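Local coordinates for protein macromomycin (Streptomyces macromomyceticus, PDB 2MCM) that binds, without a covalent bond, the cytotoxic chromophore of the antibiotic auromomycin, which intercalates weakly into DNA and breaks its strands, at residues 52-57 with 62-67; 4-9 with 93-98. All blocks are in the same frame, centred on the assembly; numbering follows the deposited sequence.

Overall arrangement
Both contacts join the same two antiparallel sheets, and neither has a hydrogen bond across it. Strands 3-7 and 62-68 are the outermost strands of the three-stranded sheet, with 16-23 between them. Contact 1 sets strand 62-68 over strand 52-55, and contact 2 sets strand 3-7 over strand 93-98; strands 52-55 and 93-98 both pair with strand 30-40 of the larger sheet. Along the chain, contact 1 is nested inside the loop closed by contact 2. Their centres lie about 11 Å apart, and Leu66 CD2 packs on Ala95 CB at 3.9 Å. One apolar interior thus runs beneath the three-stranded sheet of this chromophore-carrying protein.

Contact 1: 52-57 with 62-67; sequences TDVTAD and ITAQLK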
ATOM      1  N   THR A  52      -0.909  -6.312   4.749  1.00 10.10           N
ATOM      2  CA  THR A  52      -0.574  -6.793   6.073  1.00 10.10           C
ATOM      3  C   THR A  52      -0.819  -5.711   7.103  1.00 10.84           C
ATOM      4  O   THR A  52      -0.832  -4.515   6.662  1.00 11.69           O
ATOM      5  CB  THR A  52       0.904  -7.290   6.090  1.00 12.76           C
ATOM      6  OG1 THR A  52       0.966  -7.983   7.400  1.00 14.86           O
ATOM      7  CG2 THR A  52       1.926  -6.164   5.998  1.00 12.00           C
ATOM      8  N   ASP A  53      -0.929  -5.991   8.348  1.00  9.42           N
ATOM      9  CA  ASP A  53      -1.138  -4.968   9.415  1.00  9.49           C
ATOM     10  C   ASP A  53       0.077  -4.875  10.257  1.00  9.83           C
ATOM     11  O   ASP A  53       0.600  -5.956  10.717  1.00  9.15           O
ATOM     12  CB  ASP A  53      -2.343  -5.316  10.333  1.00 11.91           C
ATOM     13  CG  ASP A  53      -3.658  -4.994   9.702  1.00 15.26           C
ATOM     14  OD1 ASP A  53      -3.763  -4.440   8.624  1.00 13.99           O
ATOM     15  OD2 ASP A  53      -4.691  -5.343  10.340  1.00 17.61           O
ATOM     16  N   VAL A  54       0.586  -3.688  10.606  1.00  9.20           N
ATOM     17  CA  VAL A  54       1.701  -3.508  11.471  1.00  8.27           C
ATOM     18  C   VAL A  54       1.390  -2.408  12.497  1.00 10.12           C
ATOM     19  O   VAL A  54       0.727  -1.440  12.032  1.00  9.03           O
ATOM     20  CB  VAL A  54       3.004  -3.163  10.699  1.00  9.80           C
ATOM     21  CG1 VAL A  54       4.218  -3.103  11.601  1.00 10.86           C
ATOM     22  CG2 VAL A  54       3.218  -4.204   9.594  1.00  9.74           C
ATOM     23  N   THR A  55       1.702  -2.570  13.713  1.00  9.50           N
ATOM     24  CA  THR A  55       1.490  -1.513  14.752  1.00 10.86           C
ATOM     25  C   THR A  55       2.704  -0.685  14.826  1.00 10.82           C
ATOM     26  O   THR A  55       3.899  -1.076  14.920  1.00 12.18           O
ATOM     27  CB  THR A  55       1.234  -2.275  16.120  1.00 11.80           C
ATOM     28  OG1 THR A  55       0.103  -3.103  15.926  1.00 12.75           O
ATOM     29  CG2 THR A  55       0.992  -1.235  17.246  1.00 13.58           C
ATOM     30  N   ALA A  56       2.557   0.664  14.777  1.00 10.19           N
ATOM     31  CA  ALA A  56       3.715   1.553  14.855  1.00 10.49           C
ATOM     32  C   ALA A  56       4.334   1.427  16.269  1.00 13.27           C
ATOM     33  O   ALA A  56       3.601   1.288  17.269  1.00 12.72           O
ATOM     34  CB  ALA A  56       3.262   2.991  14.645  1.00 12.40           C
ATOM     35  N   ASP A  57       5.626   1.560  16.292  1.00 15.10           N
ATOM     36  CA  ASP A  57       6.382   1.407  17.563  1.00 17.84           C
ATOM     37  C   ASP A  57       6.456   2.711  18.335  1.00 19.50           C
ATOM     38  O   ASP A  57       5.876   3.728  17.919  1.00 19.58           O
ATOM     39  CB  ASP A  57       7.739   0.788  17.197  1.00 19.48           C
ATOM     40  CG  ASP A  57       8.650   1.702  16.483  1.00 21.06           C
ATOM     41  OD1 ASP A  57       8.540   2.968  16.383  1.00 19.97           O
ATOM     42  OD2 ASP A  57       9.652   1.099  15.904  1.00 23.06           O
ATOM     43  N   ILE A  62       7.369   2.345  11.285  1.00 12.34           N
ATOM     44  CA  ILE A  62       7.027   1.028  10.775  1.00 12.60           C
ATOM     45  C   ILE A  62       8.016   0.755   9.625  1.00 13.58           C
ATOM     46  O   ILE A  62       8.275   1.634   8.775  1.00 13.77           O
ATOM     47  CB  ILE A  62       5.585   0.903  10.194  1.00 11.65           C
ATOM     48  CG1 ILE A  62       4.596   0.784  11.379  1.00 11.03           C
ATOM     49  CG2 ILE A  62       5.533  -0.304   9.195  1.00 12.99           C
ATOM     50  CD1 ILE A  62       3.130   0.749  10.884  1.00 12.33           C
ATOM     51  N   THR A  63       8.537  -0.492   9.622  1.00 12.95           N
ATOM     52  CA  THR A  63       9.390  -0.888   8.459  1.00 12.88           C
ATOM     53  C   THR A  63       8.778  -2.258   8.076  1.00 13.58           C
ATOM     54  O   THR A  63       8.814  -3.114   9.004  1.00 15.70           O
ATOM     55  CB  THR A  63      10.906  -1.047   8.722  1.00 14.56           C
ATOM     56  OG1 THR A  63      11.393   0.246   9.117  1.00 18.16           O
ATOM     57  CG2 THR A  63      11.625  -1.452   7.390  1.00 16.40           C
ATOM     58  N   ALA A  64       8.256  -2.379   6.890  1.00 12.01           N
ATOM     59  CA  ALA A  64       7.631  -3.630   6.484  1.00 11.61           C
ATOM     60  C   ALA A  64       7.960  -4.019   5.060  1.00 12.04           C
ATOM     61  O   ALA A  64       8.144  -3.196   4.171  1.00 12.01           O
ATOM     62  CB  ALA A  64       6.087  -3.448   6.555  1.00 12.60           C
ATOM     63  N   GLN A  65       7.956  -5.331   4.852  1.00 10.29           N
ATOM     64  CA  GLN A  65       8.154  -5.902   3.512  1.00 11.13           C
ATOM     65  C   GLN A  65       6.795  -6.080   2.891  1.00  9.39           C
ATOM     66  O   GLN A  65       5.868  -6.598   3.589  1.00 11.79           O
ATOM     67  CB  GLN A  65       8.917  -7.263   3.579  1.00 12.79           C
ATOM     68  CG  GLN A  65      10.354  -7.030   4.022  1.00 16.35           C
ATOM     69  CD  GLN A  65      11.189  -8.290   3.750  1.00 20.85           C
ATOM     70  OE1 GLN A  65      10.752  -9.362   3.304  1.00 22.06           O
ATOM     71  NE2 GLN A  65      12.455  -8.101   4.081  1.00 23.48           N
ATOM     72  N   LEU A  66       6.646  -5.808   1.636  1.00  7.53           N
ATOM     73  CA  LEU A  66       5.430  -5.950   0.892  1.00  7.55           C
ATOM     74  C   LEU A  66       5.723  -6.573  -0.478  1.00  8.77           C
ATOM     75  O   LEU A  66       6.602  -6.031  -1.151  1.00  8.88           O
ATOM     76  CB  LEU A  66       4.748  -4.521   0.732  1.00  9.77           C
ATOM     77  CG  LEU A  66       3.503  -4.517  -0.114  1.00 10.12           C
ATOM     78  CD1 LEU A  66       2.334  -5.222   0.517  1.00 11.08           C
ATOM     79  CD2 LEU A  66       3.088  -3.057  -0.450  1.00 10.85           C
ATOM     80  N   LYS A  67       5.003  -7.640  -0.823  1.00  8.53           N
ATOM     81  CA  LYS A  67       5.235  -8.207  -2.174  1.00 10.42           C
ATOM     82  C   LYS A  67       4.324  -7.494  -3.154  1.00 10.01           C
ATOM     83  O   LYS A  67       3.063  -7.495  -2.897  1.00 12.67           O
ATOM     84  CB  LYS A  67       4.964  -9.727  -2.098  1.00 12.51           C
ATOM     85  CG  LYS A  67       5.590 -10.382  -3.356  1.00 17.31           C
ATOM     86  CD  LYS A  67       5.459 -11.919  -3.306  1.00 20.00           C
ATOM     87  CE  LYS A  67       6.186 -12.505  -2.106  1.00 22.60           C
ATOM     88  NZ  LYS A  67       6.223 -14.043  -2.198  1.00 25.24           N
TER
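Two torsion settings bring Val54 and Ile62 together. At Val54, chi1 of -174° sets CG1 anti to the backbone N and turns it to the isoleucine, while CG2 is left to face Ala64. At Ile62, chi2 of 176° extends the chain beyond CG1, which carries CD1 across to the other strand. The two side chains run alongside one another, pointing opposite ways: Val54 CG1 lies 3.9 Å from Ile62 CG1 and also touches Ile62 CG2. The methyl Ile62 CD1 lies 3.4 Å from Val54 O, above the plane of that peptide, a van der Waals contact. A looser pair, Val54 CG2 and Ala64 CB at 4.2 Å, continues the apolar row. Toward the turn, Ile62 CG1 rests 3.7 Å from Ala56 CA. Ile62 also meets Tyr31 and Leu25. In the connecting loop, Asp57 OD1 accepts hydrogen bonds from the backbone N of Ala59 and of Lys61. Strands 52-55 and 62-67 run nearly antiparallel, their axes 7.9 Å apart at 157°, with no hydrogen bond between them; each pairs elsewhere, Val54 with Tyr31 and Ile62 with Ala22. Consecutive strands that change sheets and pack face to face in this way are characteristic of the immunoglobulin-like beta sandwich of the neocarzinostatin family.

Contact 2: 4-9 with 93-98; sequences VTVTPA and CSAGLG
The Ala95-Gly96 peptide is the flat group touched here, and Val6 meets it at its oxygen end without covering the face. Val6 CG2 stands 3.8 Å from Ala95 O, above the peptide plane and just past the carbonyl oxygen. The methyl of Ala95 rises on that same side, where Val6 CG2 reaches Ala95 CB at 4.0 Å and Val6 CG1 reaches it at 4.1 Å. Both branches of the valine therefore bear on a single methyl. This follows from chi1 of 177°, which swings CG1 anti to the backbone N and keeps CG2 beside that nitrogen. Val6 N turns to another partner, donating to Gln107 OE1 on strand 104-109.

The two strands belong to different sheets of the immunoglobulin-like sandwich of the neocarzinostatin family, edge strand 3-7 of the three-stranded sheet lying over strand 93-98 of the larger one, and their apolar side chains meet between them. The backbone spacing is consistent with this: the CA atoms of Val6 and Ala95 are 7.0 Å from each other, and no hydrogen bond crosses.

Further along, Val4 CG2 and Leu97 CD2 come within 3.8 Å as their side chains pass side by side, headed in opposing senses. Each of these residues was modelled in two conformers, so this pair describes only one of the deposited states. Leu97 also packs on Tyr31, Val33 and Ala22, between strands of both sheets. At the far end of segment 93-98, Cys93 is tied to Cys88 by a disulfide, and Ser94 OG hydrogen-bonds a methylpentanediol, probably from the crystallisation liquor.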
ATOM      1  N   VAL A   4       6.409   8.374   4.082  1.00 14.36           N
ATOM      2  CA  VAL A   4       6.733   6.949   3.730  1.00 14.64           C
ATOM      3  C   VAL A   4       7.764   6.987   2.589  1.00 15.63           C
ATOM      4  O   VAL A   4       7.758   7.909   1.748  1.00 14.57           O
ATOM      5  CB  VAL A   4       5.452   6.235   3.244  1.00 15.61           C
ATOM      6  CG1 VAL A   4       5.103   6.643   1.821  0.75 15.94           C
ATOM      7  CG2 VAL A   4       5.620   4.713   3.343  0.75 15.94           C
ATOM      8  N   THR A   5       8.577   5.977   2.554  1.00 13.34           N
ATOM      9  CA  THR A   5       9.544   5.764   1.480  1.00 14.01           C
ATOM     10  C   THR A   5       9.366   4.270   1.080  1.00 12.96           C
ATOM     11  O   THR A   5       9.160   3.468   1.991  1.00 13.83           O
ATOM     12  CB  THR A   5      10.992   6.002   2.072  1.00 15.85           C
ATOM     13  OG1 THR A   5      11.768   6.104   0.797  0.50 17.12           O
ATOM     14  CG2 THR A   5      11.526   4.941   2.964  0.50 14.97           C
ATOM     15  N   VAL A   6       9.316   4.010  -0.179  1.00 11.00           N
ATOM     16  CA  VAL A   6       9.204   2.602  -0.705  1.00 11.23           C
ATOM     17  C   VAL A   6      10.482   2.345  -1.497  1.00 14.04           C
ATOM     18  O   VAL A   6      10.783   3.139  -2.402  1.00 13.34           O
ATOM     19  CB  VAL A   6       7.978   2.474  -1.541  1.00 11.32           C
ATOM     20  CG1 VAL A   6       7.849   1.059  -2.184  1.00 12.37           C
ATOM     21  CG2 VAL A   6       6.670   2.794  -0.822  1.00 12.09           C
ATOM     22  N   THR A   7      11.184   1.261  -1.117  1.00 12.87           N
ATOM     23  CA  THR A   7      12.450   0.986  -1.831  1.00 15.71           C
ATOM     24  C   THR A   7      12.562  -0.464  -2.273  1.00 14.63           C
ATOM     25  O   THR A   7      12.369  -1.314  -1.407  1.00 15.00           O
ATOM     26  CB  THR A   7      13.623   1.182  -0.756  1.00 17.79           C
ATOM     27  OG1 THR A   7      13.509   2.529  -0.235  1.00 20.73           O
ATOM     28  CG2 THR A   7      14.974   0.936  -1.431  1.00 20.09           C
ATOM     29  N   PRO A   8      12.802  -0.733  -3.526  1.00 13.61           N
ATOM     30  CA  PRO A   8      12.913   0.236  -4.613  1.00 12.03           C
ATOM     31  C   PRO A   8      11.466   0.643  -4.987  1.00 12.45           C
ATOM     32  O   PRO A   8      10.496  -0.008  -4.527  1.00 11.24           O
ATOM     33  CB  PRO A   8      13.507  -0.542  -5.796  1.00 14.85           C
ATOM     34  CG  PRO A   8      13.405  -1.985  -5.450  1.00 15.48           C
ATOM     35  CD  PRO A   8      12.959  -2.141  -3.993  1.00 14.54           C
ATOM     36  N   ALA A   9      11.322   1.698  -5.788  1.00 12.65           N
ATOM     37  CA  ALA A   9       9.937   2.097  -6.176  1.00 12.17           C
ATOM     38  C   ALA A   9       9.741   2.146  -7.673  1.00 12.76           C
ATOM     39  O   ALA A   9       8.588   2.347  -8.121  1.00 14.39           O
ATOM     40  CB  ALA A   9       9.659   3.517  -5.618  1.00 14.15           C
ATOM     41  N   CYS A  93      -0.298   2.837  -9.730  1.00 11.63           N
ATOM     42  CA  CYS A  93      -0.538   2.135  -8.452  1.00 10.11           C
ATOM     43  C   CYS A  93       0.400   2.660  -7.396  1.00  9.35           C
ATOM     44  O   CYS A  93       1.416   3.366  -7.790  1.00  8.54           O
ATOM     45  CB  CYS A  93      -0.193   0.620  -8.653  1.00  9.15           C
ATOM     46  SG  CYS A  93      -1.437  -0.093  -9.762  1.00 10.11           S
ATOM     47  N   SER A  94       0.161   2.432  -6.143  1.00  8.75           N
ATOM     48  CA  SER A  94       1.042   2.872  -5.092  1.00  8.38           C
ATOM     49  C   SER A  94       1.242   1.772  -4.047  1.00  8.73           C
ATOM     50  O   SER A  94       0.520   0.751  -4.055  1.00  7.80           O
ATOM     51  CB  SER A  94       0.390   4.078  -4.313  1.00 10.05           C
ATOM     52  OG  SER A  94      -0.820   3.661  -3.736  1.00 12.26           O
ATOM     53  N   ALA A  95       2.194   1.946  -3.199  1.00  7.77           N
ATOM     54  CA  ALA A  95       2.433   1.138  -1.996  1.00  8.83           C
ATOM     55  C   ALA A  95       2.403   2.180  -0.848  1.00  8.02           C
ATOM     56  O   ALA A  95       2.938   3.290  -0.987  1.00 10.12           O
ATOM     57  CB  ALA A  95       3.763   0.397  -2.026  1.00 10.66           C
ATOM     58  N   GLY A  96       1.744   1.808   0.269  1.00  7.90           N
ATOM     59  CA  GLY A  96       1.725   2.818   1.342  1.00  8.99           C
ATOM     60  C   GLY A  96       1.019   2.203   2.523  1.00  9.76           C
ATOM     61  O   GLY A  96       0.857   0.954   2.554  1.00  9.88           O
ATOM     62  N   LEU A  97       0.643   2.987   3.502  1.00  7.95           N
ATOM     63  CA  LEU A  97      -0.027   2.520   4.700  1.00  9.30           C
ATOM     64  C   LEU A  97      -1.027   3.534   5.241  1.00  9.29           C
ATOM     65  O   LEU A  97      -0.831   4.717   4.970  1.00 10.24           O
ATOM     66  CB  LEU A  97       1.070   2.119   5.685  1.00 11.90           C
ATOM     67  CG  LEU A  97       1.844   3.177   6.428  1.00 14.48           C
ATOM     68  CD1 LEU A  97       2.774   2.589   7.470  0.50 15.43           C
ATOM     69  CD2 LEU A  97       2.575   4.146   5.515  0.50 13.89           C
ATOM     70  N   GLY A  98      -2.069   3.008   5.879  1.00  8.64           N
ATOM     71  CA  GLY A  98      -3.053   3.971   6.427  1.00  9.45           C
ATOM     72  C   GLY A  98      -3.753   3.296   7.589  1.00 10.06           C
ATOM     73  O   GLY A  98      -3.895   2.063   7.632  1.00 10.31           O
TER